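Local atomic coordinates of putative L-alanine-DL-glutamate epimerase (Burkholderia xenovorans, PDB entry 3GO2), a protein that binds magnesium and, as a member of the mandelate racemase/muconate lactonizing enzyme family, probably catalyses a racemisation or epimerisation. Residues A[64-67]-A[68-71]; A[90-93]-A[94-98]; A[103-106]-A[107-111]; A[297-300]-A[301-305]. All blocks are in the same frame, centred on the assembly; numbering follows the deposited sequence. Where two conformers were deposited one is given.

Contact 1: residues A[64-67]-A[68-71]; sequences EHER and FFAE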
# COMPACT_ATOMS: atom_id res chain seq x y z
N GLU A 64 -8.20 -2.68 -42.41
CA GLU A 64 -8.79 -2.81 -41.08
C GLU A 64 -7.88 -3.63 -40.16
O GLU A 64 -8.22 -4.73 -39.69
CB GLU A 64 -10.20 -3.41 -41.19
CG GLU A 64 -11.17 -2.44 -41.87
CD GLU A 64 -12.56 -2.95 -42.13
OE1 GLU A 64 -12.92 -4.03 -41.66
OE2 GLU A 64 -13.29 -2.23 -42.85
N HIS A 65 -6.70 -3.10 -39.88
CA HIS A 65 -5.74 -3.88 -39.10
C HIS A 65 -6.13 -4.01 -37.64
O HIS A 65 -5.95 -5.08 -37.04
CB HIS A 65 -4.28 -3.42 -39.30
CG HIS A 65 -4.01 -1.97 -38.96
ND1 HIS A 65 -3.70 -1.55 -37.69
CD2 HIS A 65 -3.98 -0.86 -39.75
CE1 HIS A 65 -3.47 -0.25 -37.71
NE2 HIS A 65 -3.62 0.20 -38.95
N GLU A 66 -6.71 -2.97 -37.04
CA GLU A 66 -7.11 -3.10 -35.64
C GLU A 66 -8.32 -4.03 -35.50
O GLU A 66 -8.48 -4.70 -34.47
CB GLU A 66 -7.35 -1.74 -35.03
CG GLU A 66 -7.56 -1.78 -33.59
CD GLU A 66 -6.31 -1.97 -32.73
OE1 GLU A 66 -5.20 -2.43 -33.14
OE2 GLU A 66 -6.51 -1.70 -31.55
N ARG A 67 -9.16 -4.12 -36.53
CA ARG A 67 -10.22 -5.14 -36.54
C ARG A 67 -9.60 -6.54 -36.49
O ARG A 67 -10.04 -7.41 -35.70
CB ARG A 67 -11.10 -5.02 -37.79
CG ARG A 67 -12.29 -5.97 -37.82
CD ARG A 67 -12.62 -6.38 -39.27
NE ARG A 67 -11.54 -7.14 -39.88
CZ ARG A 67 -11.22 -8.40 -39.59
NH1 ARG A 67 -11.95 -9.12 -38.73
NH2 ARG A 67 -10.19 -8.97 -40.18
N PHE A 68 -8.62 -6.80 -37.35
CA PHE A 68 -7.93 -8.10 -37.34
C PHE A 68 -7.33 -8.37 -35.94
O PHE A 68 -7.45 -9.47 -35.40
CB PHE A 68 -6.83 -8.21 -38.40
CG PHE A 68 -5.83 -9.31 -38.11
CD1 PHE A 68 -6.15 -10.63 -38.32
CD2 PHE A 68 -4.62 -9.02 -37.50
CE1 PHE A 68 -5.27 -11.65 -38.01
CE2 PHE A 68 -3.71 -10.04 -37.17
CZ PHE A 68 -4.05 -11.36 -37.42
N PHE A 69 -6.66 -7.38 -35.38
CA PHE A 69 -6.04 -7.57 -34.08
C PHE A 69 -7.10 -7.93 -33.04
O PHE A 69 -6.92 -8.87 -32.25
CB PHE A 69 -5.26 -6.32 -33.64
CG PHE A 69 -4.62 -6.51 -32.30
CD1 PHE A 69 -3.41 -7.17 -32.18
CD2 PHE A 69 -5.26 -6.08 -31.17
CE1 PHE A 69 -2.86 -7.38 -30.93
CE2 PHE A 69 -4.73 -6.33 -29.92
CZ PHE A 69 -3.52 -6.96 -29.81
N ALA A 70 -8.21 -7.18 -33.02
CA ALA A 70 -9.25 -7.39 -32.04
C ALA A 70 -9.83 -8.78 -32.19
O ALA A 70 -10.00 -9.48 -31.21
CB ALA A 70 -10.36 -6.31 -32.16
N GLU A 71 -10.05 -9.22 -33.42
CA GLU A 71 -10.63 -10.55 -33.65
C GLU A 71 -9.65 -11.65 -33.26
O GLU A 71 -10.02 -12.65 -32.63
CB GLU A 71 -11.01 -10.70 -35.12
CG GLU A 71 -11.68 -12.05 -35.41
CD GLU A 71 -12.09 -12.21 -36.87
OE1 GLU A 71 -11.41 -11.71 -37.76
OE2 GLU A 71 -13.10 -12.88 -37.12
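The peptide oxygen of Glu64 accepts a hydrogen bond from Phe68 N, the first i to i+4 bond of helix 65-76, with Glu64 itself in the N-cap position. Its carboxylate is drawn outward to Lys114 of the second subunit, while OE1 keeps a long ionic contact with Arg67 NE at 3.8 Å. His65 continues the backbone ladder, its O receiving Phe69 N, and the same oxygen lies near the plane of the Phe68 ring, at its edge. The imidazole turns from this stretch to meet the indole of Trp299 edge-to-face, a place suited to a small flat ring. Glu66 follows. Its chain kinks at CG (chi2 77°), which lays the carboxylate alongside the Phe69 side chain, the two planes only 14° apart, with OE1 3.9 Å from Phe69 CB. Lys303 and Gln300 hold its two oxygens.

Helix 65-76 belongs to the N-terminal capping domain of the enolase superfamily, and here it carries an i, i+4 salt bridge on one flank and aromatic residues on another. Arg67 makes that bridge: NH1 reaches Glu71 OE1 at 2.8 Å in a nearly straight bond (166°). The carboxylate oxygen lies in the guanidinium plane, yet the nitrogen comes to it from above the carboxylate plane, and the two flat groups stand almost perpendicular. Bends at chi2 and chi3 fold the arginine back over its own helix, bringing NH2 to 3.7 Å from Phe68 CA beneath one guanidinium face. Arginine's length suits a place between two glutamates; Phe185 of the third subunit packs on Arg67 and Glu71.

Contact 2: residues A[90-93]-A[94-98]; sequences AIEN and ALLDA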
# COMPACT_ATOMS: atom_id res chain seq x y z
N ALA A 90 3.33 -10.30 -36.19
CA ALA A 90 3.90 -10.46 -37.54
C ALA A 90 2.87 -10.16 -38.63
O ALA A 90 3.17 -9.51 -39.67
CB ALA A 90 4.45 -11.88 -37.70
N ILE A 91 1.65 -10.63 -38.41
CA ILE A 91 0.58 -10.33 -39.36
C ILE A 91 0.26 -8.83 -39.35
O ILE A 91 0.08 -8.24 -40.40
CB ILE A 91 -0.65 -11.18 -39.12
CG1 ILE A 91 -0.31 -12.65 -39.37
CG2 ILE A 91 -1.83 -10.69 -40.00
CD1 ILE A 91 -1.48 -13.63 -39.02
N GLU A 92 0.19 -8.23 -38.17
CA GLU A 92 -0.02 -6.80 -38.04
C GLU A 92 0.99 -6.02 -38.85
O GLU A 92 0.65 -5.08 -39.55
CB GLU A 92 0.02 -6.37 -36.57
CG GLU A 92 -0.08 -4.85 -36.41
CD GLU A 92 -0.41 -4.44 -35.00
OE1 GLU A 92 0.48 -3.89 -34.32
OE2 GLU A 92 -1.56 -4.65 -34.61
N ASN A 93 2.25 -6.42 -38.75
CA ASN A 93 3.28 -5.69 -39.42
C ASN A 93 3.20 -5.83 -40.94
O ASN A 93 3.52 -4.90 -41.64
CB ASN A 93 4.65 -6.05 -38.86
CG ASN A 93 4.89 -5.42 -37.53
OD1 ASN A 93 4.29 -4.39 -37.21
ND2 ASN A 93 5.82 -6.00 -36.76
N ALA A 94 2.70 -6.96 -41.43
CA ALA A 94 2.50 -7.13 -42.88
C ALA A 94 1.29 -6.32 -43.34
O ALA A 94 1.31 -5.72 -44.41
CB ALA A 94 2.34 -8.63 -43.24
N LEU A 95 0.25 -6.26 -42.49
CA LEU A 95 -0.94 -5.43 -42.77
C LEU A 95 -0.53 -3.96 -42.87
O LEU A 95 -0.98 -3.24 -43.77
CB LEU A 95 -2.01 -5.64 -41.71
CG LEU A 95 -2.89 -6.88 -41.78
CD1 LEU A 95 -3.68 -7.11 -40.50
CD2 LEU A 95 -3.86 -6.73 -42.95
N LEU A 96 0.31 -3.50 -41.95
CA LEU A 96 0.71 -2.09 -41.98
C LEU A 96 1.48 -1.77 -43.25
O LEU A 96 1.23 -0.75 -43.89
CB LEU A 96 1.55 -1.74 -40.75
CG LEU A 96 0.81 -1.70 -39.42
CD1 LEU A 96 1.85 -1.67 -38.29
CD2 LEU A 96 -0.17 -0.49 -39.34
N ASP A 97 2.41 -2.64 -43.62
CA ASP A 97 3.17 -2.44 -44.85
C ASP A 97 2.22 -2.31 -46.06
O ASP A 97 2.36 -1.42 -46.93
CB ASP A 97 4.12 -3.61 -45.08
CG ASP A 97 5.16 -3.33 -46.14
OD1 ASP A 97 5.62 -2.17 -46.25
OD2 ASP A 97 5.53 -4.29 -46.86
N ALA A 98 1.26 -3.24 -46.14
CA ALA A 98 0.32 -3.27 -47.26
C ALA A 98 -0.57 -2.02 -47.29
O ALA A 98 -0.85 -1.45 -48.35
CB ALA A 98 -0.52 -4.55 -47.23
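Ala90 O accepts from Ala94 N at 3.1 Å, and three further i to i+4 bonds follow it across residues 90-98: Leu95 N to Ile91 O, Leu96 N to Glu92 O, and Asp97 N to Asn93 O. Ala94 N also makes a weak bond to Ile91 O, with an angle of 120° at the hydrogen. The result is a regular alpha-helical stretch of helix 82-103, and the side chains that meet along it lie three or four residues apart.

Ile91 and Leu95 run side by side in the same direction. The Ile91 gamma methyl, CG2, is placed anti to the backbone N, and from there it meets Leu95 CD1 at 4.1 Å, an ordinary apolar touch. Branched aliphatic residues suit this flank because they fill space with no polar group to satisfy. One residue further on, Glu92 pairs with Leu96 in the same fashion, the methylene CG lying 4.2 Å from Leu96 CD1, so the glutamate contributes its aliphatic stem here while its carboxylate goes on to Gln300. Asn93 slants across Leu96, its OD1 3.8 Å from the same methyl. A buried amide needs both a donor and an acceptor as partners, and asparagine finds them: OD1 accepts from Val298 N and ND2 donates to Thr293 O.

Small Ala90 and Ala94 let the helix lie close on strand 19-27, at Val23. Ile91 and Leu95 face Phe68 of helix 65-76, and Ile91 also reaches helix 46-57, whereas Glu92 and Asn93 turn to the start of helix 298-310; the stretch thus lies between the sheet and helices of the capping domain and the barrel domain.

Contact 3: residues A[103-106]-A[107-111]; sequences LNVP and CYELL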
# COMPACT_ATOMS: atom_id res chain seq x y z
N LEU A 103 -1.68 3.33 -49.72
CA LEU A 103 -1.79 4.81 -49.63
C LEU A 103 -0.56 5.58 -50.11
O LEU A 103 -0.56 6.83 -50.10
CB LEU A 103 -2.15 5.20 -48.19
CG LEU A 103 -3.44 4.65 -47.62
CD1 LEU A 103 -3.57 4.99 -46.13
CD2 LEU A 103 -4.65 5.20 -48.44
N ASN A 104 0.45 4.84 -50.58
CA ASN A 104 1.67 5.40 -51.17
C ASN A 104 2.45 6.26 -50.20
O ASN A 104 2.91 7.37 -50.54
CB ASN A 104 1.34 6.20 -52.43
CG ASN A 104 2.54 6.39 -53.32
OD1 ASN A 104 3.36 5.48 -53.49
ND2 ASN A 104 2.65 7.57 -53.92
N VAL A 105 2.59 5.76 -48.98
CA VAL A 105 3.33 6.47 -47.95
C VAL A 105 4.26 5.52 -47.21
O VAL A 105 4.00 4.32 -47.12
CB VAL A 105 2.38 7.13 -46.93
CG1 VAL A 105 1.52 8.18 -47.60
CG2 VAL A 105 1.49 6.10 -46.22
N PRO A 106 5.33 6.06 -46.61
CA PRO A 106 6.14 5.24 -45.69
C PRO A 106 5.31 4.87 -44.48
O PRO A 106 4.40 5.59 -44.11
CB PRO A 106 7.26 6.18 -45.24
CG PRO A 106 7.15 7.38 -46.11
CD PRO A 106 5.81 7.46 -46.66
N CYS A 107 5.66 3.79 -43.81
CA CYS A 107 4.83 3.36 -42.68
C CYS A 107 4.74 4.38 -41.55
O CYS A 107 3.69 4.46 -40.91
CB CYS A 107 5.30 2.02 -42.14
SG CYS A 107 4.63 0.63 -43.11
N TYR A 108 5.78 5.18 -41.31
CA TYR A 108 5.66 6.20 -40.25
C TYR A 108 4.52 7.20 -40.48
O TYR A 108 4.05 7.83 -39.54
CB TYR A 108 6.99 6.91 -40.00
CG TYR A 108 7.56 7.70 -41.17
CD1 TYR A 108 6.97 8.86 -41.64
CD2 TYR A 108 8.76 7.30 -41.77
CE1 TYR A 108 7.53 9.57 -42.69
CE2 TYR A 108 9.32 8.00 -42.81
CZ TYR A 108 8.73 9.14 -43.26
OH TYR A 108 9.31 9.82 -44.31
N GLU A 109 4.05 7.35 -41.72
CA GLU A 109 2.91 8.21 -42.04
C GLU A 109 1.60 7.66 -41.44
O GLU A 109 0.64 8.39 -41.30
CB GLU A 109 2.77 8.35 -43.56
CG GLU A 109 2.19 9.68 -44.01
CD GLU A 109 3.06 10.83 -43.58
OE1 GLU A 109 3.01 11.20 -42.38
OE2 GLU A 109 3.83 11.36 -44.43
N LEU A 110 1.57 6.37 -41.12
CA LEU A 110 0.42 5.77 -40.47
C LEU A 110 0.52 5.90 -38.96
O LEU A 110 -0.47 5.69 -38.24
CB LEU A 110 0.31 4.29 -40.80
CG LEU A 110 0.20 3.91 -42.27
CD1 LEU A 110 0.03 2.39 -42.34
CD2 LEU A 110 -0.94 4.63 -42.93
N LEU A 111 1.70 6.25 -38.47
CA LEU A 111 2.00 6.19 -37.04
C LEU A 111 2.04 7.55 -36.34
O LEU A 111 2.53 7.67 -35.21
CB LEU A 111 3.34 5.47 -36.84
CG LEU A 111 3.54 4.09 -37.45
CD1 LEU A 111 4.96 3.55 -37.25
CD2 LEU A 111 2.51 3.09 -36.95
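Pro106 lies over one face of the Tyr108 ring, its CB 3.9 Å from the ring centroid and 18° off the normal, a CH-pi contact. The residues belong to the loop that follows helix 82-103, which ends in a Schellman motif at Asn104 and then leads through a short run of turns with helical backbone angles, bonded i to i+3, towards strand 118-123. The two side chains slant across each other. CB stands over the aromatic face, offset toward the rim, while CG comes to 3.7 Å from Tyr108 CZ. Tyr108 reaches this position because CG lies between the backbone N and the carbonyl carbon (chi1 62°), which turns the ring back towards the proline. A rigid, flat-sided pyrrolidine is well matched to such a face, and its restricted phi also suits the bend that begins the turn.

Val105 and Glu109 meet at about a right angle. Here the glutamate offers its aliphatic stem: Val105 CB is 3.6 Å from Glu109 CB, and CG1 approaches Glu109 CG. In one of its two conformers the chain of Glu109 bends at chi2 and OE1 pairs with Lys99 of the second subunit, a link the other may not keep. Leu110 sends its CD2 methyl back to the end of the helix, meeting Leu103 CD1 at 4.2 Å in an oblique crossing and Val105 CG2 at 4.3 Å. Aliphatic branches suit this small cluster, and Leu103 and Val105 continue it onto Val105 and Leu103 of the second subunit.

A single backbone bond joins the two segments, from Glu109 N to Pro106 O at 3.0 Å, with the donor 44° above the carbonyl plane.

Contact 4: residues A[297-300]-A[301-305]; sequences GVWQ and SMKIA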
# COMPACT_ATOMS: atom_id res chain seq x y z
N GLY A 297 3.87 -6.27 -32.90
CA GLY A 297 3.28 -5.44 -33.94
C GLY A 297 3.56 -3.99 -33.63
O GLY A 297 3.50 -3.55 -32.47
N VAL A 298 3.86 -3.22 -34.66
CA VAL A 298 4.15 -1.82 -34.45
C VAL A 298 2.96 -1.00 -33.95
O VAL A 298 3.15 -0.05 -33.18
CB VAL A 298 4.78 -1.20 -35.76
CG1 VAL A 298 4.78 0.32 -35.73
CG2 VAL A 298 6.19 -1.77 -35.96
N TRP A 299 1.73 -1.34 -34.36
CA TRP A 299 0.57 -0.56 -33.92
C TRP A 299 0.38 -0.75 -32.43
O TRP A 299 0.18 0.20 -31.69
CB TRP A 299 -0.68 -0.95 -34.70
CG TRP A 299 -1.80 0.02 -34.54
CD1 TRP A 299 -2.92 -0.13 -33.80
CD2 TRP A 299 -1.88 1.32 -35.15
NE1 TRP A 299 -3.73 0.99 -33.94
CE2 TRP A 299 -3.10 1.88 -34.76
CE3 TRP A 299 -1.06 2.02 -36.03
CZ2 TRP A 299 -3.50 3.16 -35.20
CZ3 TRP A 299 -1.47 3.25 -36.46
CH2 TRP A 299 -2.67 3.80 -36.05
N GLN A 300 0.48 -2.00 -31.98
CA GLN A 300 0.40 -2.28 -30.56
C GLN A 300 1.57 -1.61 -29.81
O GLN A 300 1.38 -1.13 -28.70
CB GLN A 300 0.39 -3.79 -30.31
CG GLN A 300 -0.71 -4.58 -31.02
CD GLN A 300 -2.07 -3.92 -30.95
OE1 GLN A 300 -2.53 -3.56 -29.87
NE2 GLN A 300 -2.69 -3.70 -32.11
N SER A 301 2.74 -1.56 -30.44
CA SER A 301 3.91 -0.96 -29.82
C SER A 301 3.75 0.54 -29.63
O SER A 301 4.31 1.09 -28.68
CB SER A 301 5.17 -1.26 -30.64
OG SER A 301 5.34 -2.66 -30.72
N MET A 302 3.00 1.21 -30.52
CA MET A 302 2.71 2.63 -30.32
C MET A 302 1.90 2.85 -29.02
O MET A 302 2.13 3.82 -28.26
CB MET A 302 1.98 3.24 -31.54
CG MET A 302 2.78 3.23 -32.83
SD MET A 302 4.45 3.96 -32.83
CE MET A 302 3.94 5.68 -32.55
N LYS A 303 0.97 1.94 -28.74
CA LYS A 303 0.19 1.97 -27.52
C LYS A 303 1.10 1.87 -26.27
O LYS A 303 0.99 2.66 -25.31
CB LYS A 303 -0.85 0.84 -27.51
CG LYS A 303 -1.89 0.88 -28.63
CD LYS A 303 -2.81 -0.33 -28.57
CE LYS A 303 -3.76 -0.35 -29.74
NZ LYS A 303 -4.61 -1.62 -29.72
N ILE A 304 2.01 0.90 -26.30
CA ILE A 304 2.98 0.69 -25.23
C ILE A 304 3.88 1.93 -25.08
O ILE A 304 4.14 2.39 -23.96
CB ILE A 304 3.84 -0.54 -25.50
CG1 ILE A 304 2.98 -1.80 -25.58
CG2 ILE A 304 4.92 -0.68 -24.44
CD1 ILE A 304 3.76 -2.98 -26.22
N ALA A 305 4.33 2.49 -26.19
CA ALA A 305 5.14 3.71 -26.12
C ALA A 305 4.41 4.88 -25.44
O ALA A 305 4.99 5.61 -24.63
CB ALA A 305 5.61 4.11 -27.51
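Lys303 lies alongside Gln300, and its chain can be followed outward from the backbone of helix 298-310. CB rests 3.2 Å from Gln300 O, and CG is 3.8 Å from Trp299 O. Beyond CG the chain is fully extended, which carries CD and then CE along the glutamine amide; CE is 3.4 Å from Gln300 OE1 and also touches Trp299 CD1. At the tip NZ donates to Gln300 OE1 at 2.8 Å, tilted 17° from the amide plane, and forms a salt bridge to Glu66. Gln300 meets it by bending at chi2 (-44°), while its NE2 donates to Glu66 and Glu92, a division of labour that a neutral amide can perform.

At the start of the helix, Gly297 occupies the N-cap with positive phi, where a side chain would collide with the preceding carbonyl. Its O is gripped twice, by Ser301 N and by Ser301 OG at 2.7 Å, the hydroxyl coming from above the carbonyl plane. This helix lies in the barrel domain, and its first turn faces the capping domain. The Lys303 ammonium probably offsets the charge of buried Glu66, while Gln300 OE1 helps to hold that ammonium in place.

Overall arrangement
Contacts 2 and 4 are buried, whereas contacts 1 and 3 are partly buried and engage other subunits with charged side chains; contact 4 also meets the second subunit, but by packing, and contact 2 meets no other chain. Contacts 1 and 2 join neighbouring helices of the capping domain through apolar packing, Phe68 CE2 lying 3.5 Å from Ile91 CG2. Contact 4, on the barrel domain, touches all the others: polar links, a salt bridge among them, tie it to contacts 1 and 2, while Leu111 packs contact 3 against Val298 and Trp299. Contact 3 continues the chain just beyond the helix of contact 2, and Cys107 packs back on it. Regular helical bonding thus underlies three contacts, and looser turns the fourth.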